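Local coordinates for protein L-amino acid deaminase (Proteus vulgaris, PDB 5I39) that is a membrane-bound flavoprotein that binds FAD and probably oxidises L-amino acids, removing their amino group as in related amino acid oxidases, at residues A[40-45]-A[61-66]; A[113-118]-A[186-191]; A[209-214]-A[224-229]. All coordinates share one frame; numbering follows the deposited sequence.

Contact 1: A[40-45]-A[61-66]; sequences VVVVGA and LSVVIV. With FAD (flavin-adenine dinucleotide), chain B.
Leu-61 leads into the second strand by laying its CD1 methyl obliquely across CG2 of Val-40, 4.2 Å away. Ser-62 then offers its carbonyl to the amide of Val-40, while its hydroxyl turns to the backbone of Asp-39. Val-63, level with Val-40, sets CG1 3.8 Å from CG2 of Val-42 on the face that the helix covers. Val-64 uses both peptide groups: its N-H reaches the carbonyl of Val-40, and its O accepts from Val-42 N at 2.8 Å, nearly straight at 169°. Beta-branched valines suit this place, since they favour the extended backbone and fill both faces without a polar end to satisfy.

Ile-65 packs CG1 on CB of Val-42. Its CG2 lies anti to the backbone N (chi1 of CG1 -55°) and thereby meets Gly-44 O at 3.3 Å and Ala-45 CB at 3.8 Å. Val-66 closes the series, its N bonded to Val-42 O and its O taking Gly-44 N at 2.9 Å; that oxygen also lies 3.3 Å from C2A of FAD. The backbone angles of Gly-44 (phi 111°) leave no room for a CB beside Val-43 O, and its CA lies 3.3 Å from O4B of FAD, so glycine suits the place, consistent with the first glycine of a Rossmann-type GxGxxG turn.

With helix 47-58 the two strands form a beta-alpha-beta unit, the helix packing on Val-40 and Val-63; strand 203-205 lies beside Val-64 and Ile-65, and strand 235-237 pairs with the other side of strand 40-43.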
loop_
_atom_site.group_PDB
_atom_site.type_symbol
_atom_site.label_atom_id
_atom_site.label_comp_id
_atom_site.label_asym_id
_atom_site.label_seq_id
_atom_site.Cartn_x
_atom_site.Cartn_y
_atom_site.Cartn_z
ATOM N N VAL A 40 14.827 -15.968 -8.956
ATOM C CA VAL A 40 14.376 -15.440 -7.666
ATOM C C VAL A 40 13.032 -16.073 -7.334
ATOM O O VAL A 40 12.163 -16.171 -8.202
ATOM C CB VAL A 40 14.199 -13.903 -7.677
ATOM C CG1 VAL A 40 13.882 -13.385 -6.276
ATOM C CG2 VAL A 40 15.436 -13.210 -8.227
ATOM N N VAL A 41 12.869 -16.496 -6.081
ATOM C CA VAL A 41 11.565 -16.912 -5.568
ATOM C C VAL A 41 11.080 -15.857 -4.579
ATOM O O VAL A 41 11.801 -15.475 -3.657
ATOM C CB VAL A 41 11.608 -18.310 -4.925
ATOM C CG1 VAL A 41 10.256 -18.678 -4.319
ATOM C CG2 VAL A 41 12.009 -19.340 -5.973
ATOM N N VAL A 42 9.855 -15.388 -4.797
ATOM C CA VAL A 42 9.222 -14.386 -3.951
ATOM C C VAL A 42 8.138 -15.079 -3.134
ATOM O O VAL A 42 7.304 -15.795 -3.682
ATOM C CB VAL A 42 8.609 -13.267 -4.816
ATOM C CG1 VAL A 42 7.846 -12.255 -3.969
ATOM C CG2 VAL A 42 9.682 -12.563 -5.634
ATOM N N VAL A 43 8.176 -14.866 -1.822
ATOM C CA VAL A 43 7.153 -15.377 -0.915
ATOM C C VAL A 43 6.099 -14.290 -0.723
ATOM O O VAL A 43 6.361 -13.271 -0.073
ATOM C CB VAL A 43 7.766 -15.780 0.442
ATOM C CG1 VAL A 43 6.694 -16.296 1.394
ATOM C CG2 VAL A 43 8.852 -16.831 0.244
ATOM N N GLY A 44 4.917 -14.514 -1.298
ATOM C CA GLY A 44 3.768 -13.620 -1.142
ATOM C C GLY A 44 3.398 -12.881 -2.418
ATOM O O GLY A 44 4.249 -12.239 -3.043
ATOM N N ALA A 45 2.119 -12.974 -2.797
ATOM C CA ALA A 45 1.568 -12.260 -3.955
ATOM C C ALA A 45 0.622 -11.130 -3.530
ATOM O O ALA A 45 -0.488 -10.990 -4.054
ATOM C CB ALA A 45 0.868 -13.224 -4.901
ATOM N N LEU A 61 15.798 -11.327 -14.893
ATOM C CA LEU A 61 15.746 -12.499 -14.015
ATOM C C LEU A 61 14.399 -13.195 -14.120
ATOM O O LEU A 61 13.368 -12.537 -14.216
ATOM C CB LEU A 61 15.989 -12.073 -12.569
ATOM C CG LEU A 61 17.351 -11.422 -12.314
ATOM C CD1 LEU A 61 17.377 -10.725 -10.964
ATOM C CD2 LEU A 61 18.477 -12.441 -12.416
ATOM N N SER A 62 14.409 -14.525 -14.107
ATOM C CA SER A 62 13.166 -15.286 -13.981
ATOM C C SER A 62 12.678 -15.231 -12.532
ATOM O O SER A 62 13.477 -15.282 -11.587
ATOM C CB SER A 62 13.353 -16.730 -14.432
ATOM O OG SER A 62 14.291 -17.399 -13.617
ATOM N N VAL A 63 11.365 -15.114 -12.367
ATOM C CA VAL A 63 10.774 -14.965 -11.041
ATOM C C VAL A 63 9.566 -15.872 -10.895
ATOM O O VAL A 63 8.706 -15.925 -11.776
ATOM C CB VAL A 63 10.346 -13.510 -10.749
ATOM C CG1 VAL A 63 9.799 -13.387 -9.332
ATOM C CG2 VAL A 63 11.514 -12.550 -10.934
ATOM N N VAL A 64 9.520 -16.572 -9.765
ATOM C CA VAL A 64 8.344 -17.307 -9.336
ATOM C C VAL A 64 7.887 -16.725 -8.005
ATOM O O VAL A 64 8.694 -16.553 -7.094
ATOM C CB VAL A 64 8.640 -18.816 -9.187
ATOM C CG1 VAL A 64 7.526 -19.543 -8.437
ATOM C CG2 VAL A 64 8.833 -19.447 -10.557
ATOM N N ILE A 65 6.592 -16.429 -7.904
ATOM C CA ILE A 65 5.970 -16.066 -6.635
ATOM C C ILE A 65 5.198 -17.278 -6.138
ATOM O O ILE A 65 4.450 -17.898 -6.903
ATOM C CB ILE A 65 4.992 -14.872 -6.745
ATOM C CG1 ILE A 65 5.680 -13.655 -7.376
ATOM C CG2 ILE A 65 4.430 -14.526 -5.364
ATOM C CD1 ILE A 65 4.796 -12.436 -7.536
ATOM N N VAL A 66 5.361 -17.595 -4.858
ATOM C CA VAL A 66 4.515 -18.585 -4.197
ATOM C C VAL A 66 3.612 -17.857 -3.200
ATOM O O VAL A 66 4.069 -16.993 -2.444
ATOM C CB VAL A 66 5.326 -19.744 -3.564
ATOM C CG1 VAL A 66 6.029 -20.530 -4.660
ATOM C CG2 VAL A 66 6.323 -19.263 -2.516
HETATM P PA FAD B . -0.228 -8.550 1.674
HETATM O O1A FAD B . -0.975 -8.965 2.946
HETATM O O2A FAD B . -1.096 -7.862 0.638
HETATM O O5B FAD B . 0.414 -9.802 0.932
HETATM C C5B FAD B . 1.257 -10.740 1.586
HETATM C C4B FAD B . 0.927 -12.085 0.965
HETATM O O4B FAD B . 1.863 -13.065 1.460
HETATM C C3B FAD B . -0.471 -12.568 1.354
HETATM O O3B FAD B . -1.273 -12.717 0.183
HETATM C C2B FAD B . -0.182 -13.883 2.094
HETATM O O2B FAD B . -1.202 -14.883 1.907
HETATM C C1B FAD B . 1.169 -14.291 1.534
HETATM N N9A FAD B . 1.971 -15.173 2.386
HETATM C C8A FAD B . 2.271 -14.990 3.656
HETATM N N7A FAD B . 3.081 -15.961 4.128
HETATM C C5A FAD B . 3.274 -16.773 3.097
HETATM C C6A FAD B . 4.015 -18.011 2.875
HETATM N N6A FAD B . 4.714 -18.577 3.880
HETATM N N1A FAD B . 3.991 -18.568 1.648
HETATM C C2A FAD B . 3.320 -18.005 0.635
HETATM N N3A FAD B . 2.598 -16.886 0.762
HETATM C C4A FAD B . 2.562 -16.260 1.945
HETATM N N1 FAD B . -1.463 1.674 2.201
HETATM C C2 FAD B . -1.501 2.799 1.480
HETATM O O2 FAD B . -0.494 3.096 0.812
HETATM N N3 FAD B . -2.600 3.592 1.481
HETATM C C4 FAD B . -3.702 3.350 2.199
HETATM O O4 FAD B . -4.672 4.093 2.140
HETATM C C4X FAD B . -3.736 2.145 3.038
HETATM N N5 FAD B . -4.780 1.827 3.851
HETATM C C5X FAD B . -4.821 0.631 4.447
HETATM C C6 FAD B . -5.970 0.188 5.106
HETATM C C7 FAD B . -6.051 -1.078 5.679
HETATM C C7M FAD B . -7.327 -1.548 6.339
HETATM C C8 FAD B . -4.891 -1.978 5.612
HETATM C C8M FAD B . -4.935 -3.375 6.184
HETATM C C9 FAD B . -3.733 -1.529 4.974
HETATM C C9A FAD B . -3.651 -0.267 4.397
HETATM N N10 FAD B . -2.488 0.181 3.759
HETATM C C10 FAD B . -2.515 1.323 2.963
HETATM C "C1'" FAD B . -1.281 -0.621 3.749
HETATM C "C2'" FAD B . -1.153 -1.518 2.569
HETATM O "O2'" FAD B . -2.423 -2.097 2.289
HETATM C "C3'" FAD B . -0.113 -2.577 2.922
HETATM O "O3'" FAD B . 1.101 -1.973 3.439
HETATM C "C4'" FAD B . 0.278 -3.441 1.746
HETATM O "O4'" FAD B . -0.899 -3.958 1.098
HETATM C "C5'" FAD B . 1.147 -4.590 2.225
HETATM O "O5'" FAD B . 1.429 -5.391 1.076
HETATM P P FAD B . 2.138 -6.832 1.289
HETATM O O1P FAD B . 2.364 -7.404 -0.077
HETATM O O2P FAD B . 3.293 -6.686 2.256
HETATM O O3P FAD B . 1.031 -7.662 2.141
#

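Contact 2: A[113-118]-A[186-191]; sequences DTTYRT and PEVATF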
loop_
_atom_site.group_PDB
_atom_site.type_symbol
_atom_site.label_atom_id
_atom_site.label_comp_id
_atom_site.label_asym_id
_atom_site.label_seq_id
_atom_site.Cartn_x
_atom_site.Cartn_y
_atom_site.Cartn_z
ATOM N N ASP A 113 -6.189 0.511 -16.924
ATOM C CA ASP A 113 -6.489 1.389 -15.797
ATOM C C ASP A 113 -6.339 0.635 -14.471
ATOM O O ASP A 113 -7.078 -0.304 -14.193
ATOM C CB ASP A 113 -7.911 1.936 -15.961
ATOM C CG ASP A 113 -8.258 3.045 -14.980
ATOM O OD1 ASP A 113 -7.412 3.453 -14.146
ATOM O OD2 ASP A 113 -9.417 3.517 -15.055
ATOM N N THR A 114 -5.398 1.081 -13.643
ATOM C CA THR A 114 -5.210 0.524 -12.302
ATOM C C THR A 114 -6.201 1.090 -11.284
ATOM O O THR A 114 -6.251 0.602 -10.157
ATOM C CB THR A 114 -3.797 0.829 -11.768
ATOM O OG1 THR A 114 -3.639 2.248 -11.617
ATOM C CG2 THR A 114 -2.723 0.264 -12.691
ATOM N N THR A 115 -6.955 2.115 -11.706
ATOM C CA THR A 115 -7.747 3.059 -10.884
ATOM C C THR A 115 -6.920 4.173 -10.245
ATOM O O THR A 115 -7.497 5.044 -9.595
ATOM C CB THR A 115 -8.690 2.430 -9.825
ATOM O OG1 THR A 115 -7.942 1.874 -8.736
ATOM C CG2 THR A 115 -9.600 1.400 -10.452
ATOM N N TYR A 116 -5.602 4.201 -10.450
ATOM C CA TYR A 116 -4.820 5.291 -9.880
ATOM C C TYR A 116 -5.265 6.619 -10.481
ATOM O O TYR A 116 -5.405 6.737 -11.708
ATOM C CB TYR A 116 -3.315 5.137 -10.074
ATOM C CG TYR A 116 -2.556 6.155 -9.242
ATOM C CD1 TYR A 116 -2.396 5.967 -7.875
ATOM C CD2 TYR A 116 -2.043 7.322 -9.805
ATOM C CE1 TYR A 116 -1.733 6.894 -7.083
ATOM C CE2 TYR A 116 -1.373 8.258 -9.024
ATOM C CZ TYR A 116 -1.214 8.034 -7.667
ATOM O OH TYR A 116 -0.535 8.928 -6.872
ATOM N N ARG A 117 -5.485 7.597 -9.606
ATOM C CA ARG A 117 -5.824 8.959 -10.000
ATOM C C ARG A 117 -5.018 9.927 -9.158
ATOM O O ARG A 117 -4.797 9.686 -7.970
ATOM C CB ARG A 117 -7.309 9.246 -9.757
ATOM C CG ARG A 117 -8.276 8.351 -10.516
ATOM C CD ARG A 117 -8.317 8.676 -11.998
ATOM N NE ARG A 117 -9.286 7.839 -12.708
ATOM C CZ ARG A 117 -9.058 6.613 -13.184
ATOM N NH1 ARG A 117 -7.865 6.036 -13.059
ATOM N NH2 ARG A 117 -10.033 5.961 -13.808
ATOM N N THR A 118 -4.595 11.024 -9.774
ATOM C CA THR A 118 -4.079 12.166 -9.027
ATOM C C THR A 118 -5.300 12.997 -8.648
ATOM O O THR A 118 -5.963 13.579 -9.508
ATOM C CB THR A 118 -3.047 12.947 -9.846
ATOM O OG1 THR A 118 -1.913 12.104 -10.068
ATOM C CG2 THR A 118 -2.571 14.170 -9.098
ATOM N N PRO A 186 -9.112 -0.623 -3.907
ATOM C CA PRO A 186 -8.649 -1.970 -3.559
ATOM C C PRO A 186 -9.341 -3.122 -4.288
ATOM O O PRO A 186 -8.830 -4.235 -4.278
ATOM C CB PRO A 186 -8.887 -2.031 -2.053
ATOM C CG PRO A 186 -10.025 -1.106 -1.824
ATOM C CD PRO A 186 -9.788 0.028 -2.770
ATOM N N GLU A 187 -10.461 -2.850 -4.949
ATOM C CA GLU A 187 -11.120 -3.862 -5.761
ATOM C C GLU A 187 -10.406 -4.097 -7.094
ATOM O O GLU A 187 -10.729 -5.062 -7.787
ATOM C CB GLU A 187 -12.576 -3.480 -6.022
ATOM C CG GLU A 187 -13.424 -3.352 -4.761
ATOM C CD GLU A 187 -13.190 -2.074 -3.972
ATOM O OE1 GLU A 187 -12.845 -1.035 -4.577
ATOM O OE2 GLU A 187 -13.337 -2.118 -2.733
ATOM N N VAL A 188 -9.461 -3.221 -7.451
ATOM C CA VAL A 188 -8.823 -3.250 -8.771
ATOM C C VAL A 188 -7.291 -3.226 -8.762
ATOM O O VAL A 188 -6.676 -4.038 -9.447
ATOM C CB VAL A 188 -9.323 -2.078 -9.653
ATOM C CG1 VAL A 188 -8.694 -2.130 -11.041
ATOM C CG2 VAL A 188 -10.839 -2.099 -9.775
ATOM N N ALA A 189 -6.679 -2.292 -8.036
ATOM C CA ALA A 189 -5.277 -1.925 -8.288
ATOM C C ALA A 189 -4.295 -3.098 -8.279
ATOM O O ALA A 189 -3.554 -3.293 -9.239
ATOM C CB ALA A 189 -4.825 -0.851 -7.314
ATOM N N THR A 190 -4.284 -3.875 -7.205
ATOM C CA THR A 190 -3.298 -4.953 -7.093
ATOM C C THR A 190 -3.599 -6.082 -8.078
ATOM O O THR A 190 -2.686 -6.756 -8.548
ATOM C CB THR A 190 -3.195 -5.473 -5.656
ATOM O OG1 THR A 190 -2.947 -4.359 -4.798
ATOM C CG2 THR A 190 -2.054 -6.478 -5.507
ATOM N N PHE A 191 -4.873 -6.263 -8.406
ATOM C CA PHE A 191 -5.278 -7.285 -9.376
ATOM C C PHE A 191 -4.764 -6.944 -10.770
ATOM O O PHE A 191 -4.255 -7.815 -11.473
ATOM C CB PHE A 191 -6.795 -7.474 -9.351
ATOM C CG PHE A 191 -7.310 -7.863 -7.993
ATOM C CD1 PHE A 191 -7.187 -9.173 -7.534
ATOM C CD2 PHE A 191 -7.858 -6.909 -7.143
ATOM C CE1 PHE A 191 -7.630 -9.525 -6.267
ATOM C CE2 PHE A 191 -8.297 -7.253 -5.877
ATOM C CZ PHE A 191 -8.188 -8.562 -5.440
#
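Val-188 and Thr-115 meet through their methyl groups: CG2 of Thr-115 lies 3.6 Å from CB of Val-188 and also touches both of the valine's methyls, so that it rests on the outer end of the valine, over CB on the side away from CA. The two side chains pass at a slant. Threonine suits this place because its branches divide the work. With chi1 at 72°, OG1 sits between the backbone N and the carbonyl carbon and donates to Thr-114 O in a short bond of 2.5 Å, in the carbonyl plane and on a lone pair; the same hydroxyl is also hydrogen-bonded to Asp-185 N, just before the second segment. CG2 is left to the apolar contact. Val-188, at the N-cap position, brings carbon rather than a capping hydroxyl, and its CG1 reaches Thr-114 O at 3.8 Å.

Thr-114 takes part through its carbonyl: CA of Ala-189 lies 3.3 Å from Thr-114 O, a CA-H...O contact, with the alanine's methyl close by. The small residue lets the first turn of the helix come this close. No conventional hydrogen bond joins the two segments directly.

The loop keeps its shape by its own bonds. Asp-113 OD1 accepts Thr-115 N in an Asx turn, from 57° out of the carboxylate plane, and Arg-117 grips the same carboxylate in an end-on, two-nitrogen salt bridge, NH1 to OD1 and NH2 to OD2 at 2.8 Å, in the guanidinium plane. Thr-114 OG1 takes Tyr-116 N in an ST turn and is also bonded to Asn-107.

The contact thus joins the loop between helix 106-110 and strand 117-123 to the start of helix 189-199, where Ala-189 and Thr-190 also pack on Met-377 of helix 376-392.

Contact 3: A[209-214]-A[224-229]; sequences AARGLE and VTEKGA. With FAD (flavin-adenine dinucleotide), chain B.
Ala-210 and Thr-225 face each other as a non-hydrogen-bonded antiparallel pair, whereas Gly-212 and Val-224 form a hydrogen-bonded one. Between them the register slips by one residue: Arg-211 and Gly-212 both stand opposite Val-224, a classic beta bulge. Val-224 O is accordingly gripped twice, by Arg-211 N at 2.7 Å and by Gly-212 N at 3.3 Å, and Val-224 N returns a bond to Gly-212 O. With phi and psi near 177° and -162°, Gly-212 is almost fully stretched, a shape glycine takes up readily. The second segment then turns back through a type I turn from Thr-225 to Gly-228, whose backbone angles require glycine.

Glu-226 supplies the side-chain hydrogen bond of the contact. Its CG lies between the backbone N and the carbonyl carbon (chi1 72°), and the chain runs on extended to bring OE2 to Ala-209 N at 2.9 Å, on the anti lone pair; its own N meets Ala-209 O. Arg-211 crosses it at a slant, its NE 4.1 Å from CB of Glu-226. Its NH2 stands 4.3 Å from Glu-226 OE1, which lies well out of the guanidinium plane, so at most a charge attraction is likely and no N-H points at it. CB of Ala-209 lies over one face of the Arg-211 guanidinium, displaced toward its rim. At the other end Val-224 CG2 packs on CG of Glu-214, bent at chi2. Thr-225 OG1 donates to Gly-228 O at 2.6 Å, pinning the turn.

Ala-210 reads the adenine with its backbone, N to N1A and O from N6A of FAD, both 2.9 Å. The three-stranded antiparallel sheet of 210-216, 219-225 and 228-231 rests here on strand 63-66, where Ala-210 and Thr-225 touch Val-66.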
loop_
_atom_site.group_PDB
_atom_site.type_symbol
_atom_site.label_atom_id
_atom_site.label_comp_id
_atom_site.label_asym_id
_atom_site.label_seq_id
_atom_site.Cartn_x
_atom_site.Cartn_y
_atom_site.Cartn_z
ATOM N N ALA A 209 1.978 -22.515 -0.090
ATOM C CA ALA A 209 2.700 -21.867 0.995
ATOM C C ALA A 209 4.170 -22.242 0.980
ATOM O O ALA A 209 4.513 -23.418 0.856
ATOM C CB ALA A 209 2.098 -22.254 2.332
ATOM N N ALA A 210 5.034 -21.240 1.110
ATOM C CA ALA A 210 6.442 -21.473 1.390
ATOM C C ALA A 210 6.572 -21.880 2.855
ATOM O O ALA A 210 6.101 -21.173 3.744
ATOM C CB ALA A 210 7.258 -20.220 1.120
ATOM N N ARG A 211 7.199 -23.030 3.085
ATOM C CA ARG A 211 7.411 -23.570 4.431
ATOM C C ARG A 211 8.791 -23.255 4.994
ATOM O O ARG A 211 8.949 -23.125 6.201
ATOM C CB ARG A 211 7.206 -25.091 4.430
ATOM C CG ARG A 211 5.833 -25.568 3.982
ATOM C CD ARG A 211 4.729 -24.939 4.807
ATOM N NE ARG A 211 3.441 -25.611 4.651
ATOM C CZ ARG A 211 2.263 -25.090 4.996
ATOM N NH1 ARG A 211 2.178 -23.859 5.505
ATOM N NH2 ARG A 211 1.152 -25.800 4.819
ATOM N N GLY A 212 9.797 -23.154 4.133
ATOM C CA GLY A 212 11.155 -22.904 4.590
ATOM C C GLY A 212 12.140 -22.896 3.445
ATOM O O GLY A 212 11.751 -22.753 2.277
ATOM N N LEU A 213 13.412 -23.060 3.797
ATOM C CA LEU A 213 14.518 -23.048 2.851
ATOM C C LEU A 213 15.378 -24.286 3.030
ATOM O O LEU A 213 15.321 -24.966 4.060
ATOM C CB LEU A 213 15.409 -21.825 3.083
ATOM C CG LEU A 213 14.760 -20.447 3.097
ATOM C CD1 LEU A 213 15.800 -19.391 3.438
ATOM C CD2 LEU A 213 14.109 -20.146 1.758
ATOM N N GLU A 214 16.179 -24.569 2.008
ATOM C CA GLU A 214 17.350 -25.428 2.158
ATOM C C GLU A 214 18.550 -24.635 1.681
ATOM O O GLU A 214 18.418 -23.711 0.865
ATOM C CB GLU A 214 17.209 -26.732 1.369
ATOM C CG GLU A 214 15.990 -27.577 1.736
ATOM C CD GLU A 214 15.950 -28.043 3.188
ATOM O OE1 GLU A 214 17.006 -28.126 3.842
ATOM O OE2 GLU A 214 14.845 -28.350 3.681
ATOM N N VAL A 224 11.280 -24.386 -0.016
ATOM C CA VAL A 224 10.473 -25.575 0.209
ATOM C C VAL A 224 9.035 -25.124 0.390
ATOM O O VAL A 224 8.737 -24.336 1.286
ATOM C CB VAL A 224 10.956 -26.353 1.450
ATOM C CG1 VAL A 224 10.121 -27.613 1.665
ATOM C CG2 VAL A 224 12.422 -26.725 1.300
ATOM N N THR A 225 8.151 -25.614 -0.471
ATOM C CA THR A 225 6.736 -25.273 -0.393
ATOM C C THR A 225 5.954 -26.505 0.004
ATOM O O THR A 225 6.509 -27.603 0.104
ATOM C CB THR A 225 6.175 -24.717 -1.727
ATOM O OG1 THR A 225 5.937 -25.786 -2.654
ATOM C CG2 THR A 225 7.116 -23.687 -2.338
ATOM N N GLU A 226 4.658 -26.321 0.217
ATOM C CA GLU A 226 3.760 -27.453 0.437
ATOM C C GLU A 226 3.603 -28.329 -0.827
ATOM O O GLU A 226 3.229 -29.497 -0.716
ATOM C CB GLU A 226 2.400 -26.976 0.959
ATOM C CG GLU A 226 1.530 -26.257 -0.056
ATOM C CD GLU A 226 0.242 -25.749 0.558
ATOM O OE1 GLU A 226 -0.606 -26.576 0.945
ATOM O OE2 GLU A 226 0.082 -24.520 0.653
ATOM N N LYS A 227 3.880 -27.752 -2.003
ATOM C CA LYS A 227 3.861 -28.461 -3.303
ATOM C C LYS A 227 5.236 -28.935 -3.815
ATOM O O LYS A 227 5.376 -29.250 -5.002
ATOM C CB LYS A 227 3.238 -27.551 -4.374
ATOM C CG LYS A 227 1.813 -27.117 -4.085
ATOM N N GLY A 228 6.236 -28.996 -2.938
ATOM C CA GLY A 228 7.598 -29.377 -3.328
ATOM C C GLY A 228 8.575 -28.219 -3.319
ATOM O O GLY A 228 8.219 -27.080 -3.004
ATOM N N ALA A 229 9.819 -28.522 -3.676
ATOM C CA ALA A 229 10.914 -27.561 -3.608
ATOM C C ALA A 229 11.202 -26.934 -4.971
ATOM O O ALA A 229 11.149 -27.619 -5.989
ATOM C CB ALA A 229 12.165 -28.239 -3.077
HETATM P PA FAD B . -0.228 -8.550 1.674
HETATM O O1A FAD B . -0.975 -8.965 2.946
HETATM O O2A FAD B . -1.096 -7.862 0.638
HETATM O O5B FAD B . 0.414 -9.802 0.932
HETATM C C5B FAD B . 1.257 -10.740 1.586
HETATM C C4B FAD B . 0.927 -12.085 0.965
HETATM O O4B FAD B . 1.863 -13.065 1.460
HETATM C C3B FAD B . -0.471 -12.568 1.354
HETATM O O3B FAD B . -1.273 -12.717 0.183
HETATM C C2B FAD B . -0.182 -13.883 2.094
HETATM O O2B FAD B . -1.202 -14.883 1.907
HETATM C C1B FAD B . 1.169 -14.291 1.534
HETATM N N9A FAD B . 1.971 -15.173 2.386
HETATM C C8A FAD B . 2.271 -14.990 3.656
HETATM N N7A FAD B . 3.081 -15.961 4.128
HETATM C C5A FAD B . 3.274 -16.773 3.097
HETATM C C6A FAD B . 4.015 -18.011 2.875
HETATM N N6A FAD B . 4.714 -18.577 3.880
HETATM N N1A FAD B . 3.991 -18.568 1.648
HETATM C C2A FAD B . 3.320 -18.005 0.635
HETATM N N3A FAD B . 2.598 -16.886 0.762
HETATM C C4A FAD B . 2.562 -16.260 1.945
HETATM N N1 FAD B . -1.463 1.674 2.201
HETATM C C2 FAD B . -1.501 2.799 1.480
HETATM O O2 FAD B . -0.494 3.096 0.812
HETATM N N3 FAD B . -2.600 3.592 1.481
HETATM C C4 FAD B . -3.702 3.350 2.199
HETATM O O4 FAD B . -4.672 4.093 2.140
HETATM C C4X FAD B . -3.736 2.145 3.038
HETATM N N5 FAD B . -4.780 1.827 3.851
HETATM C C5X FAD B . -4.821 0.631 4.447
HETATM C C6 FAD B . -5.970 0.188 5.106
HETATM C C7 FAD B . -6.051 -1.078 5.679
HETATM C C7M FAD B . -7.327 -1.548 6.339
HETATM C C8 FAD B . -4.891 -1.978 5.612
HETATM C C8M FAD B . -4.935 -3.375 6.184
HETATM C C9 FAD B . -3.733 -1.529 4.974
HETATM C C9A FAD B . -3.651 -0.267 4.397
HETATM N N10 FAD B . -2.488 0.181 3.759
HETATM C C10 FAD B . -2.515 1.323 2.963
HETATM C "C1'" FAD B . -1.281 -0.621 3.749
HETATM C "C2'" FAD B . -1.153 -1.518 2.569
HETATM O "O2'" FAD B . -2.423 -2.097 2.289
HETATM C "C3'" FAD B . -0.113 -2.577 2.922
HETATM O "O3'" FAD B . 1.101 -1.973 3.439
HETATM C "C4'" FAD B . 0.278 -3.441 1.746
HETATM O "O4'" FAD B . -0.899 -3.958 1.098
HETATM C "C5'" FAD B . 1.147 -4.590 2.225
HETATM O "O5'" FAD B . 1.429 -5.391 1.076
HETATM P P FAD B . 2.138 -6.832 1.289
HETATM O O1P FAD B . 2.364 -7.404 -0.077
HETATM O O2P FAD B . 3.293 -6.686 2.256
HETATM O O3P FAD B . 1.031 -7.662 2.141
#

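Along the chain the contacts follow in series, each closing before the next opens. Contacts 1 and 3 are neighbours, their centres about 12 Å apart: CB of Ala-210 packs on Val-43, so the small three-stranded sheet lies against the largely parallel six-stranded sheet, and both line the adenosine end of FAD. Contact 2 has its centre about 22 Å from that of contact 1, though their nearest atoms are about 5 Å apart without touching; from contact 3 the nearest atoms are about 17 Å away. It ties a loop before strand 117-123 of the ten-stranded mixed sheet to helix 189-199. Two contacts thus build the nucleotide pocket directly, while the third joins parts of the fold farther from it.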